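Local coordinates for protein XRE family transcriptional regulator (Enterobacter cloacae subsp. cloacae, PDB 6B8W) that probably regulates transcription by binding DNA, this chain being its metal-binding cupin domain rather than its helix-turn-helix part, at residues A[41-46]-A[50-55]; A[56-61]-A[74-79]. All coordinates share one frame; numbering follows the deposited sequence. Where two conformers were deposited one is given.

Interaction 1 (A[41-46]-A[50-55]); sequences EHVVVI and LEMKID
Glu-41 OE2 is gripped by two hydroxyls, Tyr-77 OH and Ser-89 OG, and its carboxylate lies at one end of an apolar layer in which Val-43 and Val-45 of strand 41-46 meet Leu-50 and Met-52. The closest meeting is tip to tip: Val-43 CG1 stands 3.5 Å from Leu-50 CD2. Leu-50 gets there by extending CG opposite its backbone N (chi1 179°), which carries its isopropyl end across toward the other strand. Val-45 comes in at a slant, its CG2 3.7 Å from Leu-50 CB, so the leucine is touched near its root as well as at its end.

The two strands run nearly antiparallel, at 165°, yet belong to different sheets of the cupin beta-sandwich. Their axes are 9.1 Å apart at closest approach, a spacing spanned by side chains; the backbone bonds of 41-46 go mainly to strands 66-70 and 85-92, those of 50-54 to strands 57-61 and 75-78. Beta-branched valines suit the extended backbone of 41-46 and present short side chains with little torsional freedom to the interior. The longer, more flexible Leu-50 and Met-52 span the rest of the distance. Met-52 is folded at chi2 and chi3, and this brings its CE to 4.0 Å from Val-43 CG2 while its side chain also lies against Tyr-77 and close to His-75. Those two residues and Glu-41 are manganese ligands of this protein, although no metal is bound to this chain. On the reverse side of strand 41-46, His-42 packs edge-to-face with Phe-9 and Phe-17 of the second subunit.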
ATOM      1  N   GLU A  41      -7.111  10.260   2.411  1.00 25.24           N
ATOM      2  CA  GLU A  41      -6.469   9.150   3.067  1.00 25.75           C
ATOM      3  C   GLU A  41      -7.038   7.802   2.568  1.00 25.77           C
ATOM      4  O   GLU A  41      -8.244   7.676   2.297  1.00 25.47           O
ATOM      5  CB  GLU A  41      -6.576   9.254   4.597  1.00 26.60           C
ATOM      6  CG  GLU A  41      -5.961   8.054   5.319  1.00 27.27           C
ATOM      7  CD  GLU A  41      -5.770   8.195   6.828  1.00 28.71           C
ATOM      8  OE1 GLU A  41      -6.051   9.273   7.410  1.00 30.01           O
ATOM      9  OE2 GLU A  41      -5.324   7.182   7.442  1.00 28.56           O
ATOM     10  N   HIS A  42      -6.144   6.826   2.395  1.00 25.03           N
ATOM     11  CA  HIS A  42      -6.534   5.452   2.070  1.00 24.95           C
ATOM     12  C   HIS A  42      -5.989   4.596   3.213  1.00 24.98           C
ATOM     13  O   HIS A  42      -4.855   4.769   3.634  1.00 26.83           O
ATOM     14  CB  HIS A  42      -5.891   4.910   0.776  1.00 25.54           C
ATOM     15  CG  HIS A  42      -6.392   5.517  -0.496  1.00 26.70           C
ATOM     16  ND1 HIS A  42      -5.974   6.748  -0.950  1.00 27.08           N
ATOM     17  CD2 HIS A  42      -7.223   5.026  -1.452  1.00 27.24           C
ATOM     18  CE1 HIS A  42      -6.545   7.004  -2.114  1.00 27.87           C
ATOM     19  NE2 HIS A  42      -7.309   5.975  -2.443  1.00 27.50           N
ATOM     20  N   VAL A  43      -6.803   3.689   3.708  1.00 24.09           N
ATOM     21  CA  VAL A  43      -6.370   2.704   4.685  1.00 24.02           C
ATOM     22  C   VAL A  43      -6.573   1.353   4.009  1.00 23.87           C
ATOM     23  O   VAL A  43      -7.634   1.112   3.400  1.00 23.25           O
ATOM     24  CB  VAL A  43      -7.197   2.768   5.974  1.00 24.67           C
ATOM     25  CG1 VAL A  43      -6.988   1.529   6.839  1.00 25.39           C
ATOM     26  CG2 VAL A  43      -6.827   4.016   6.763  1.00 24.97           C
ATOM     27  N   VAL A  44      -5.542   0.512   4.075  0.60 23.85           N
ATOM     28  CA  VAL A  44      -5.584  -0.853   3.557  0.60 23.86           C
ATOM     29  C   VAL A  44      -5.051  -1.752   4.660  0.60 23.66           C
ATOM     30  O   VAL A  44      -3.971  -1.500   5.202  0.60 23.80           O
ATOM     31  CB  VAL A  44      -4.703  -1.038   2.303  0.60 25.02           C
ATOM     32  CG1 VAL A  44      -4.704  -2.499   1.854  0.60 25.59           C
ATOM     33  CG2 VAL A  44      -5.175  -0.132   1.179  0.60 25.61           C
ATOM     34  N   VAL A  45      -5.810  -2.777   5.023  1.00 23.46           N
ATOM     35  CA  VAL A  45      -5.364  -3.719   6.059  1.00 24.23           C
ATOM     36  C   VAL A  45      -4.414  -4.734   5.433  1.00 25.05           C
ATOM     37  O   VAL A  45      -4.687  -5.270   4.371  1.00 24.87           O
ATOM     38  CB  VAL A  45      -6.562  -4.419   6.730  1.00 24.22           C
ATOM     39  CG1 VAL A  45      -6.118  -5.479   7.732  1.00 25.01           C
ATOM     40  CG2 VAL A  45      -7.429  -3.381   7.443  1.00 24.52           C
ATOM     41  N   ILE A  46      -3.299  -4.985   6.109  1.00 26.59           N
ATOM     42  CA  ILE A  46      -2.290  -5.927   5.638  1.00 28.56           C
ATOM     43  C   ILE A  46      -2.483  -7.253   6.354  1.00 28.88           C
ATOM     44  O   ILE A  46      -2.603  -8.285   5.704  1.00 28.51           O
ATOM     45  CB  ILE A  46      -0.864  -5.381   5.867  1.00 28.92           C
ATOM     46  CG1 ILE A  46      -0.716  -3.986   5.241  1.00 28.57           C
ATOM     47  CG2 ILE A  46       0.172  -6.346   5.331  1.00 29.93           C
ATOM     48  CD1 ILE A  46      -1.153  -3.862   3.802  1.00 29.01           C
ATOM     49  N   LEU A  50      -8.995  -4.563  11.425  1.00 27.72           N
ATOM     50  CA  LEU A  50      -9.024  -3.181  11.851  1.00 26.96           C
ATOM     51  C   LEU A  50     -10.444  -2.620  11.905  1.00 26.22           C
ATOM     52  O   LEU A  50     -11.260  -2.871  11.014  1.00 27.39           O
ATOM     53  CB  LEU A  50      -8.222  -2.338  10.852  1.00 26.56           C
ATOM     54  CG  LEU A  50      -8.154  -0.826  11.110  1.00 25.58           C
ATOM     55  CD1 LEU A  50      -7.358  -0.556  12.370  1.00 26.33           C
ATOM     56  CD2 LEU A  50      -7.521  -0.109   9.925  1.00 24.94           C
ATOM     57  N   GLU A  51     -10.721  -1.823  12.922  1.00 25.25           N
ATOM     58  CA  GLU A  51     -11.962  -1.087  12.976  1.00 25.82           C
ATOM     59  C   GLU A  51     -11.638   0.377  12.628  1.00 24.82           C
ATOM     60  O   GLU A  51     -10.692   0.945  13.171  1.00 23.44           O
ATOM     61  CB  GLU A  51     -12.592  -1.193  14.360  1.00 27.37           C
ATOM     62  CG  GLU A  51     -13.134  -2.569  14.674  1.00 28.00           C
ATOM     63  CD  GLU A  51     -13.613  -2.701  16.118  1.00 30.83           C
ATOM     64  OE1 GLU A  51     -12.995  -2.099  17.036  1.00 30.04           O
ATOM     65  OE2 GLU A  51     -14.581  -3.473  16.349  1.00 32.66           O
ATOM     66  N   MET A  52     -12.391   0.952  11.692  1.00 25.13           N
ATOM     67  CA  MET A  52     -12.240   2.350  11.284  1.00 26.43           C
ATOM     68  C   MET A  52     -13.533   3.092  11.572  1.00 26.11           C
ATOM     69  O   MET A  52     -14.615   2.620  11.203  1.00 25.64           O
ATOM     70  CB  MET A  52     -11.988   2.500   9.777  1.00 27.74           C
ATOM     71  CG  MET A  52     -10.598   2.155   9.294  1.00 29.41           C
ATOM     72  SD  MET A  52      -9.286   3.142  10.012  1.00 32.40           S
ATOM     73  CE  MET A  52      -9.733   4.786   9.455  1.00 31.95           C
ATOM     74  N   LYS A  53     -13.405   4.260  12.181  1.00 25.99           N
ATOM     75  CA  LYS A  53     -14.535   5.117  12.446  1.00 27.01           C
ATOM     76  C   LYS A  53     -14.401   6.253  11.433  1.00 26.94           C
ATOM     77  O   LYS A  53     -13.455   7.025  11.491  1.00 25.28           O
ATOM     78  CB  LYS A  53     -14.523   5.667  13.864  1.00 27.84           C
ATOM     79  CG  LYS A  53     -15.814   6.367  14.220  1.00 29.40           C
ATOM     80  CD  LYS A  53     -15.790   6.930  15.629  1.00 30.83           C
ATOM     81  CE  LYS A  53     -17.162   7.471  16.003  1.00 33.40           C
ATOM     82  NZ  LYS A  53     -17.141   7.969  17.402  1.00 34.53           N
ATOM     83  N   ILE A  54     -15.358   6.341  10.522  1.00 27.36           N
ATOM     84  CA  ILE A  54     -15.360   7.322   9.437  1.00 29.16           C
ATOM     85  C   ILE A  54     -16.787   7.851   9.349  1.00 31.11           C
ATOM     86  O   ILE A  54     -17.747   7.069   9.397  1.00 30.53           O
ATOM     87  CB  ILE A  54     -14.968   6.629   8.109  1.00 29.87           C
ATOM     88  CG1 ILE A  54     -13.507   6.176   8.159  1.00 29.98           C
ATOM     89  CG2 ILE A  54     -15.187   7.548   6.914  1.00 31.17           C
ATOM     90  CD1 ILE A  54     -13.145   5.144   7.130  1.00 30.32           C
ATOM     91  N   ASP A  55     -16.924   9.171   9.225  1.00 32.11           N
ATOM     92  CA  ASP A  55     -18.227   9.832   9.205  1.00 34.18           C
ATOM     93  C   ASP A  55     -19.065   9.436  10.429  1.00 34.46           C
ATOM     94  O   ASP A  55     -20.281   9.264  10.327  1.00 35.70           O
ATOM     95  CB  ASP A  55     -18.988   9.546   7.884  1.00 35.40           C
ATOM     96  CG  ASP A  55     -18.250  10.086   6.650  1.00 36.33           C
ATOM     97  OD1 ASP A  55     -17.653  11.173   6.739  1.00 36.46           O
ATOM     98  OD2 ASP A  55     -18.265   9.423   5.584  1.00 37.05           O
TER

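Interaction 2 (A[56-61]-A[74-79]); sequences GEWRTL and PHAYRN
Arg-78 lays its guanidinium flat over the indole of Trp-58, the planes only 6° apart and the centres 3.7 Å from one another. This bridge spans a sheet of the cupin beta-sandwich: strand 50-54 runs between strands 57-61 and 75-78, so the two residues meet over the strand that separates them. It is a cation-pi pair as well as a stack, for Arg-78 CZ sits over the six-membered ring, 13° off its normal. Arg-78 NH2 reaches farther across the indole and lies 3.6 Å from Trp-58 CD2, one of the two atoms shared by the fused rings.

The arginine chain leaves the backbone with CG anti to N (chi1 -172°) and bends at chi3, which turns the flat end back over the indole. Its root packs too, with CB 3.6 Å from Trp-58 CZ3. A salt bridge from NE to Glu-51 OE1, on the intervening strand, helps fix the rotation of the guanidinium. Tryptophan suits this partly exposed place because its wide ring can span the gap and offer pi electrons to a cation whose N-H groups, lying in the guanidinium plane, remain able to bond, as NE does to Glu-51. Small Ala-76 meets the six-membered end of the indole obliquely, its CB 3.9 Å from Trp-58 CH2.

Tyr-77 points the opposite way, into the sandwich, and receives a weak hydrogen bond at OH from His-75 NE2; both are manganese ligands of this protein. At the turn end of the strands, Gly-56, whose positive phi favours glycine, gives its N-H to a water that accepts at 2.9 Å from Gly-56 N and donates to Pro-74 O, also at 2.9 Å.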
ATOM      1  N   GLY A  56     -18.406   9.271  11.574  1.00 33.43           N
ATOM      2  CA  GLY A  56     -19.097   8.924  12.832  1.00 34.03           C
ATOM      3  C   GLY A  56     -19.562   7.471  12.977  1.00 34.49           C
ATOM      4  O   GLY A  56     -20.267   7.156  13.933  1.00 34.52           O
ATOM      5  N   GLU A  57     -19.166   6.586  12.057  1.00 33.25           N
ATOM      6  CA  GLU A  57     -19.603   5.171  12.102  1.00 34.86           C
ATOM      7  C   GLU A  57     -18.439   4.209  11.985  1.00 31.59           C
ATOM      8  O   GLU A  57     -17.541   4.400  11.141  1.00 28.20           O
ATOM      9  CB  GLU A  57     -20.578   4.855  10.959  1.00 39.23           C
ATOM     10  CG  GLU A  57     -21.841   5.701  10.923  1.00 44.53           C
ATOM     11  CD  GLU A  57     -22.801   5.429  12.074  1.00 49.21           C
ATOM     12  OE1 GLU A  57     -22.787   4.314  12.654  1.00 53.40           O
ATOM     13  OE2 GLU A  57     -23.603   6.327  12.379  1.00 54.64           O
ATOM     14  N   TRP A  58     -18.481   3.160  12.814  1.00 29.85           N
ATOM     15  CA  TRP A  58     -17.481   2.111  12.812  1.00 30.05           C
ATOM     16  C   TRP A  58     -17.744   1.049  11.749  1.00 30.14           C
ATOM     17  O   TRP A  58     -18.896   0.702  11.486  1.00 32.54           O
ATOM     18  CB  TRP A  58     -17.434   1.390  14.170  1.00 29.79           C
ATOM     19  CG  TRP A  58     -16.901   2.222  15.266  1.00 28.15           C
ATOM     20  CD1 TRP A  58     -17.622   2.884  16.235  1.00 28.55           C
ATOM     21  CD2 TRP A  58     -15.533   2.522  15.503  1.00 26.16           C
ATOM     22  NE1 TRP A  58     -16.769   3.560  17.063  1.00 27.81           N
ATOM     23  CE2 TRP A  58     -15.480   3.357  16.640  1.00 26.83           C
ATOM     24  CE3 TRP A  58     -14.333   2.140  14.880  1.00 25.55           C
ATOM     25  CZ2 TRP A  58     -14.272   3.828  17.170  1.00 25.98           C
ATOM     26  CZ3 TRP A  58     -13.124   2.626  15.400  1.00 25.28           C
ATOM     27  CH2 TRP A  58     -13.111   3.450  16.542  1.00 25.13           C
ATOM     28  N   ARG A  59     -16.669   0.529  11.171  1.00 29.45           N
ATOM     29  CA  ARG A  59     -16.729  -0.604  10.231  1.00 30.81           C
ATOM     30  C   ARG A  59     -15.476  -1.444  10.476  1.00 28.68           C
ATOM     31  O   ARG A  59     -14.462  -0.920  10.925  1.00 27.14           O
ATOM     32  CB  ARG A  59     -16.762  -0.167   8.762  1.00 32.93           C
ATOM     33  CG  ARG A  59     -15.411   0.320   8.222  1.00 34.49           C
ATOM     34  CD  ARG A  59     -15.518   0.806   6.782  1.00 36.96           C
ATOM     35  NE  ARG A  59     -16.177   2.111   6.697  1.00 39.13           N
ATOM     36  CZ  ARG A  59     -16.458   2.733   5.554  1.00 42.65           C
ATOM     37  NH1 ARG A  59     -16.155   2.162   4.379  1.00 44.14           N
ATOM     38  NH2 ARG A  59     -17.048   3.924   5.576  1.00 43.88           N
ATOM     39  N   THR A  60     -15.555  -2.728  10.154  1.00 28.15           N
ATOM     40  CA  THR A  60     -14.431  -3.644  10.286  1.00 27.67           C
ATOM     41  C   THR A  60     -13.856  -3.928   8.901  1.00 27.32           C
ATOM     42  O   THR A  60     -14.604  -4.153   7.949  1.00 27.08           O
ATOM     43  CB  THR A  60     -14.857  -4.958  10.956  1.00 29.10           C
ATOM     44  OG1 THR A  60     -15.438  -4.656  12.228  1.00 29.17           O
ATOM     45  CG2 THR A  60     -13.676  -5.879  11.156  1.00 28.26           C
ATOM     46  N   LEU A  61     -12.539  -3.838   8.800  1.00 26.34           N
ATOM     47  CA  LEU A  61     -11.795  -4.121   7.565  1.00 27.66           C
ATOM     48  C   LEU A  61     -10.875  -5.304   7.780  1.00 27.17           C
ATOM     49  O   LEU A  61     -10.179  -5.378   8.797  1.00 27.94           O
ATOM     50  CB  LEU A  61     -10.971  -2.917   7.180  1.00 27.51           C
ATOM     51  CG  LEU A  61     -11.756  -1.665   6.789  1.00 29.21           C
ATOM     52  CD1 LEU A  61     -10.788  -0.510   6.631  1.00 30.30           C
ATOM     53  CD2 LEU A  61     -12.544  -1.863   5.505  1.00 30.80           C
ATOM     54  N   PRO A  74     -12.652  14.165  11.263  1.00 29.30           N
ATOM     55  CA  PRO A  74     -12.281  13.281  12.389  1.00 28.33           C
ATOM     56  C   PRO A  74     -12.533  11.809  12.080  1.00 27.31           C
ATOM     57  O   PRO A  74     -13.557  11.454  11.487  1.00 27.13           O
ATOM     58  CB  PRO A  74     -13.186  13.751  13.535  1.00 29.48           C
ATOM     59  CG  PRO A  74     -13.562  15.152  13.186  1.00 31.21           C
ATOM     60  CD  PRO A  74     -13.564  15.253  11.684  1.00 30.11           C
ATOM     61  N   HIS A  75     -11.559  10.975  12.389  1.00 25.82           N
ATOM     62  CA  HIS A  75     -11.688   9.535  12.182  1.00 25.31           C
ATOM     63  C   HIS A  75     -10.840   8.849  13.216  1.00 24.68           C
ATOM     64  O   HIS A  75     -10.035   9.511  13.879  1.00 24.47           O
ATOM     65  CB  HIS A  75     -11.320   9.111  10.753  1.00 24.92           C
ATOM     66  CG  HIS A  75      -9.957   9.520  10.296  1.00 24.28           C
ATOM     67  ND1 HIS A  75      -9.671  10.795   9.851  1.00 24.79           N
ATOM     68  CD2 HIS A  75      -8.822   8.798  10.118  1.00 24.09           C
ATOM     69  CE1 HIS A  75      -8.405  10.846   9.461  1.00 24.68           C
ATOM     70  NE2 HIS A  75      -7.870   9.650   9.618  1.00 23.70           N
ATOM     71  N   ALA A  76     -11.029   7.541  13.349  1.00 23.45           N
ATOM     72  CA  ALA A  76     -10.348   6.795  14.373  1.00 23.49           C
ATOM     73  C   ALA A  76     -10.017   5.403  13.912  1.00 23.31           C
ATOM     74  O   ALA A  76     -10.635   4.875  12.997  1.00 23.36           O
ATOM     75  CB  ALA A  76     -11.197   6.755  15.630  1.00 24.51           C
ATOM     76  N   TYR A  77      -9.025   4.820  14.566  1.00 23.76           N
ATOM     77  CA  TYR A  77      -8.542   3.511  14.239  1.00 25.07           C
ATOM     78  C   TYR A  77      -8.597   2.716  15.530  1.00 24.40           C
ATOM     79  O   TYR A  77      -8.119   3.187  16.542  1.00 25.38           O
ATOM     80  CB  TYR A  77      -7.077   3.590  13.765  1.00 25.86           C
ATOM     81  CG  TYR A  77      -6.768   4.665  12.730  1.00 27.00           C
ATOM     82  CD1 TYR A  77      -6.537   5.973  13.113  1.00 28.64           C
ATOM     83  CD2 TYR A  77      -6.626   4.355  11.387  1.00 28.44           C
ATOM     84  CE1 TYR A  77      -6.228   6.960  12.184  1.00 29.89           C
ATOM     85  CE2 TYR A  77      -6.300   5.335  10.446  1.00 28.23           C
ATOM     86  CZ  TYR A  77      -6.109   6.635  10.851  1.00 28.77           C
ATOM     87  OH  TYR A  77      -5.782   7.637   9.943  1.00 30.04           O
ATOM     88  N   ARG A  78      -9.127   1.504  15.478  1.00 24.07           N
ATOM     89  CA  ARG A  78      -9.251   0.707  16.680  1.00 25.27           C
ATOM     90  C   ARG A  78      -9.007  -0.763  16.396  1.00 25.67           C
ATOM     91  O   ARG A  78      -9.401  -1.272  15.350  1.00 25.43           O
ATOM     92  CB  ARG A  78     -10.642   0.923  17.296  1.00 24.74           C
ATOM     93  CG  ARG A  78     -10.853   0.292  18.667  1.00 25.57           C
ATOM     94  CD  ARG A  78     -12.196   0.690  19.277  1.00 26.14           C
ATOM     95  NE  ARG A  78     -13.325   0.190  18.499  1.00 26.55           N
ATOM     96  CZ  ARG A  78     -14.611   0.453  18.743  1.00 27.41           C
ATOM     97  NH1 ARG A  78     -14.981   1.233  19.758  1.00 27.52           N
ATOM     98  NH2 ARG A  78     -15.550  -0.098  17.979  1.00 28.03           N
ATOM     99  N   ASN A  79      -8.343  -1.426  17.348  1.00 26.17           N
ATOM    100  CA  ASN A  79      -8.095  -2.858  17.273  1.00 26.13           C
ATOM    101  C   ASN A  79      -8.881  -3.534  18.376  1.00 26.62           C
ATOM    102  O   ASN A  79      -8.528  -3.406  19.545  1.00 27.53           O
ATOM    103  CB  ASN A  79      -6.615  -3.168  17.453  1.00 26.28           C
ATOM    104  CG  ASN A  79      -6.296  -4.640  17.223  1.00 27.06           C
ATOM    105  OD1 ASN A  79      -7.201  -5.452  17.052  1.00 27.11           O
ATOM    106  ND2 ASN A  79      -5.010  -4.988  17.220  1.00 26.91           N
TER
HETATM  107  O   HOH W   1     -15.721   9.732  12.488  1.00 35.19           O

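In the fold
Interaction 1 joins the two sheets of the sandwich through its core, whereas interaction 2 lies within one of them, reaching across strand 50-54, the very strand that supplies half of interaction 1. That strand therefore serves both contacts: Leu-50 and Met-52 face inward to aliphatic partners, while Glu-51 faces the partly exposed outer surface and holds the arginine of the stack. The chemistry follows the place, with buried methyls in 41-46/50-55 and a charged, flat-on-flat pair near solvent in 56-61/74-79. The contacts also meet at the manganese site, where Glu-41 comes from interaction 1 and His-75 and Tyr-77 from interaction 2.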